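Local coordinates for protein cellobiose 2-epimerase (Spirochaeta thermophila DSM 6192, PDB 5ZIG) that probably catalyses the reversible epimerization of cellobiose to 4-O-beta-D-glucosyl-D-mannose, converting the reducing-end glucose to mannose, at residues A[334-337]-A[338-341]. Sequence-based numbering, arbitrary orientation.
Sequences EPRY and LDHA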
loop_
_atom_site.group_PDB
_atom_site.type_symbol
_atom_site.label_atom_id
_atom_site.label_comp_id
_atom_site.label_asym_id
_atom_site.label_seq_id
_atom_site.Cartn_x
_atom_site.Cartn_y
_atom_site.Cartn_z
ATOM N N GLU A 334 -11.575 -8.053 20.317
ATOM C CA GLU A 334 -10.667 -8.651 21.284
ATOM C C GLU A 334 -9.570 -7.648 21.611
ATOM O O GLU A 334 -8.669 -7.432 20.784
ATOM C CB GLU A 334 -10.077 -9.958 20.751
ATOM C CG GLU A 334 -11.091 -11.100 20.723
ATOM C CD GLU A 334 -10.477 -12.425 20.294
ATOM O OE1 GLU A 334 -9.490 -12.394 19.521
ATOM O OE2 GLU A 334 -10.991 -13.489 20.713
ATOM N N PRO A 335 -9.610 -7.015 22.790
ATOM C CA PRO A 335 -8.698 -5.897 23.064
ATOM C C PRO A 335 -7.224 -6.241 22.919
ATOM O O PRO A 335 -6.411 -5.324 22.776
ATOM C CB PRO A 335 -9.038 -5.523 24.517
ATOM C CG PRO A 335 -10.428 -5.987 24.695
ATOM C CD PRO A 335 -10.487 -7.281 23.941
ATOM N N ARG A 336 -6.846 -7.517 22.978
ATOM C CA ARG A 336 -5.440 -7.868 22.811
ATOM C C ARG A 336 -4.882 -7.403 21.467
ATOM O O ARG A 336 -3.673 -7.158 21.354
ATOM C CB ARG A 336 -5.257 -9.383 22.968
ATOM C CG ARG A 336 -3.817 -9.852 22.852
ATOM C CD ARG A 336 -3.520 -11.024 23.762
ATOM N NE ARG A 336 -2.141 -11.478 23.601
ATOM C CZ ARG A 336 -1.092 -10.882 24.160
ATOM N NH1 ARG A 336 -1.269 -9.810 24.924
ATOM N NH2 ARG A 336 0.133 -11.358 23.958
ATOM N N TYR A 337 -5.734 -7.267 20.450
ATOM C CA TYR A 337 -5.265 -6.730 19.178
ATOM C C TYR A 337 -4.811 -5.286 19.330
ATOM O O TYR A 337 -3.829 -4.871 18.706
ATOM C CB TYR A 337 -6.352 -6.853 18.113
ATOM C CG TYR A 337 -6.489 -8.254 17.583
ATOM C CD1 TYR A 337 -5.424 -8.896 16.966
ATOM C CD2 TYR A 337 -7.688 -8.942 17.703
ATOM C CE1 TYR A 337 -5.545 -10.202 16.491
ATOM C CE2 TYR A 337 -7.821 -10.232 17.242
ATOM C CZ TYR A 337 -6.755 -10.862 16.630
ATOM O OH TYR A 337 -6.918 -12.156 16.167
ATOM N N LEU A 338 -5.485 -4.519 20.191
ATOM C CA LEU A 338 -5.047 -3.157 20.474
ATOM C C LEU A 338 -3.702 -3.143 21.202
ATOM O O LEU A 338 -2.869 -2.264 20.949
ATOM C CB LEU A 338 -6.110 -2.423 21.294
ATOM C CG LEU A 338 -7.453 -2.145 20.612
ATOM C CD1 LEU A 338 -8.408 -1.381 21.522
ATOM C CD2 LEU A 338 -7.238 -1.403 19.282
ATOM N N ASP A 339 -3.485 -4.091 22.125
ATOM C CA ASP A 339 -2.178 -4.229 22.763
ATOM C C ASP A 339 -1.088 -4.361 21.707
ATOM O O ASP A 339 -0.029 -3.718 21.786
ATOM C CB ASP A 339 -2.152 -5.456 23.688
ATOM C CG ASP A 339 -3.087 -5.330 24.898
ATOM O OD1 ASP A 339 -3.334 -4.201 25.357
ATOM O OD2 ASP A 339 -3.578 -6.368 25.391
ATOM N N HIS A 340 -1.354 -5.191 20.704
ATOM C CA HIS A 340 -0.402 -5.437 19.636
ATOM C C HIS A 340 -0.133 -4.161 18.839
ATOM O O HIS A 340 1.020 -3.746 18.686
ATOM C CB HIS A 340 -0.938 -6.581 18.763
ATOM C CG HIS A 340 -0.941 -7.917 19.461
ATOM N ND1 HIS A 340 0.052 -8.303 20.344
ATOM C CD2 HIS A 340 -1.810 -8.954 19.403
ATOM C CE1 HIS A 340 -0.202 -9.523 20.786
ATOM N NE2 HIS A 340 -1.324 -9.943 20.227
ATOM N N ALA A 341 -1.194 -3.504 18.357
ATOM C CA ALA A 341 -1.049 -2.221 17.671
ATOM C C ALA A 341 -0.201 -1.245 18.482
ATOM O O ALA A 341 0.777 -0.685 17.979
ATOM C CB ALA A 341 -2.418 -1.608 17.393
#
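His340 and Arg336, one helical turn apart, make the main side-chain meeting. Arg336 runs with CG anti to its backbone N (chi1 -178°) and bends at the next bond, which carries the chain across the imidazole at a slant: CG lies 3.6 Å from His340 NE2, while His340 CE1 sits over one guanidinium face, 3.7 Å from Arg336 CZ. The planes are 64° apart, a tilted contact and no stack. A flat imidazole suits this place, since Arg336 O can lie over one face, 3.2 Å from His340 CD2. Replacing His340 by an alanine removes the ring and would probably leave the Arg336 chain freer to swing and a gap beside Phe325. The long arginine passes the ring and still reaches Asp293, its salt-bridge partner; Asp339 OD2 stays 4.2 Å from Arg336 NH1. Proline suits a helix start, where a missing N-H costs no helical bond, while its carbonyl takes Asp339 N. His340 N likewise bonds Arg336 O, and Ala341 N bonds Tyr337 O, nearly straight at 174°. Tyr337 reaches helices 275-294 and 315-332, whereas nonpolar Leu338 packs on 315-332 and Leu7. Such i+4 to i bonds are those of an alpha-helix, here near the start of helix 336-352 in the family's (alpha/alpha)6-barrel.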